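Local coordinates for DUF4847 domain-containing protein (Bacteroides vulgatus, PDB 4ZGF) that is of unknown function but binds calcium ions and probably belongs to the lipocalin-like calycin group, at residues F6-G9 with T10-V13. Residues are numbered along the deposited sequence; the frame is centred on the assembly and turned at random. Where two conformers were deposited one is given.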
loop_
_atom_site.group_PDB
_atom_site.type_symbol
_atom_site.label_atom_id
_atom_site.label_comp_id
_atom_site.label_asym_id
_atom_site.label_seq_id
_atom_site.Cartn_x
_atom_site.Cartn_y
_atom_site.Cartn_z
ATOM N N PHE A 6 -11.981 3.817 -3.462
ATOM C CA PHE A 6 -11.542 3.150 -2.221
ATOM C C PHE A 6 -12.342 1.886 -1.910
ATOM O O PHE A 6 -11.722 0.869 -1.573
ATOM C CB PHE A 6 -11.549 4.114 -1.029
ATOM C CG PHE A 6 -10.361 5.030 -1.038
ATOM C CD1 PHE A 6 -10.353 6.224 -1.756
ATOM C CD2 PHE A 6 -9.228 4.677 -0.366
ATOM C CE1 PHE A 6 -9.223 7.031 -1.779
ATOM C CE2 PHE A 6 -8.097 5.473 -0.385
ATOM C CZ PHE A 6 -8.090 6.640 -1.105
ATOM N N ALA A 7 -13.670 1.959 -2.009
ATOM C CA ALA A 7 -14.539 0.868 -1.548
ATOM C C ALA A 7 -14.965 -0.033 -2.710
ATOM O O ALA A 7 -16.138 -0.360 -2.891
ATOM C CB ALA A 7 -15.742 1.442 -0.803
ATOM N N SER A 8 -13.997 -0.423 -3.518
ATOM C CA SER A 8 -14.195 -1.139 -4.767
ATOM C C SER A 8 -13.755 -2.592 -4.736
ATOM O O SER A 8 -13.517 -3.197 -5.808
ATOM C CB SER A 8 -13.445 -0.397 -5.847
ATOM O OG SER A 8 -12.057 -0.363 -5.524
ATOM N N GLY A 9 -13.628 -3.140 -3.542
ATOM C CA GLY A 9 -13.148 -4.520 -3.375
ATOM C C GLY A 9 -11.812 -4.535 -2.645
ATOM O O GLY A 9 -11.137 -3.520 -2.495
ATOM N N THR A 10 -11.413 -5.725 -2.199
ATOM C CA THR A 10 -10.153 -5.911 -1.515
ATOM C C THR A 10 -9.011 -5.313 -2.341
ATOM O O THR A 10 -8.923 -5.587 -3.552
ATOM C CB THR A 10 -9.844 -7.432 -1.329
ATOM O OG1 THR A 10 -11.062 -8.140 -0.978
ATOM C CG2 THR A 10 -8.753 -7.605 -0.279
ATOM N N TRP A 11 -8.090 -4.612 -1.673
ATOM C CA TRP A 11 -6.857 -4.111 -2.250
ATOM C C TRP A 11 -5.674 -4.908 -1.690
ATOM O O TRP A 11 -5.507 -5.018 -0.473
ATOM C CB TRP A 11 -6.688 -2.615 -1.935
ATOM C CG TRP A 11 -7.585 -1.682 -2.684
ATOM C CD1 TRP A 11 -8.599 -0.952 -2.153
ATOM C CD2 TRP A 11 -7.537 -1.347 -4.084
ATOM N NE1 TRP A 11 -9.165 -0.149 -3.117
ATOM C CE2 TRP A 11 -8.524 -0.365 -4.310
ATOM C CE3 TRP A 11 -6.768 -1.793 -5.166
ATOM C CZ2 TRP A 11 -8.729 0.208 -5.561
ATOM C CZ3 TRP A 11 -6.988 -1.218 -6.402
ATOM C CH2 TRP A 11 -7.953 -0.243 -6.590
ATOM N N HIS A 12 -4.846 -5.442 -2.590
ATOM C CA HIS A 12 -3.710 -6.287 -2.274
ATOM C C HIS A 12 -2.419 -5.572 -2.634
ATOM O O HIS A 12 -2.333 -4.953 -3.703
ATOM C CB HIS A 12 -3.804 -7.589 -3.100
ATOM C CG HIS A 12 -4.990 -8.429 -2.805
ATOM N ND1 HIS A 12 -4.958 -9.446 -1.884
ATOM C CD2 HIS A 12 -6.240 -8.387 -3.326
ATOM C CE1 HIS A 12 -6.144 -10.010 -1.879
ATOM N NE2 HIS A 12 -6.939 -9.394 -2.729
ATOM N N VAL A 13 -1.392 -5.659 -1.786
ATOM C CA VAL A 13 -0.152 -4.926 -2.070
ATOM C C VAL A 13 0.571 -5.513 -3.293
ATOM O O VAL A 13 0.764 -6.713 -3.442
ATOM C CB VAL A 13 0.785 -4.975 -0.848
ATOM C CG1 VAL A 13 2.161 -4.439 -1.173
ATOM C CG2 VAL A 13 0.185 -4.174 0.283
#
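The indole of W11 meets the loop behind it on two sides: the carbonyl O of G9 lies over one face, 3.6 Å from CD1, while the carbonyl of F6 stands at the edge, close to the ring plane. S8 approaches obliquely, its OG 3.4 Å from W11 CZ2. H137 stacks on the W11 ring, and F60 and F135 also touch this side chain.

At the edge the pyrrole nitrogen makes the one hydrogen bond of the contact, from W11 NE1 to F6 O at 3.2 Å. The acceptor lies near the indole plane, but the N-H...O angle of 141° shows a bent bond. The donor, for its part, sits 38° above the carbonyl plane rather than on a lone pair. NE1 also has a weak hydrogen bond to I5 O, and sharing its one N-H between two carbonyls is consistent with the bent geometry. With the chi1 of W11 at -73°, CG is beside its own backbone N, and the ring points back toward the loop, with its NE1 edge beside F6 O. S8 holds OG between its backbone N and carbonyl carbon; there it bonds to I5 O.

What results is a tryptophan side chain closing the turn between helix 2-6 and strand 11-21, where the strand enters the antiparallel sheet. G9, with a positive phi, takes a backbone shape that suits a residue lacking CB. Carbonyl groups at the end of the helix are thus supplied with an indole N-H and a hydroxyl from the residues that follow: the indole N-H ties the helix end to strand 11-21, while the S8 hydroxyl ties the intervening loop to it.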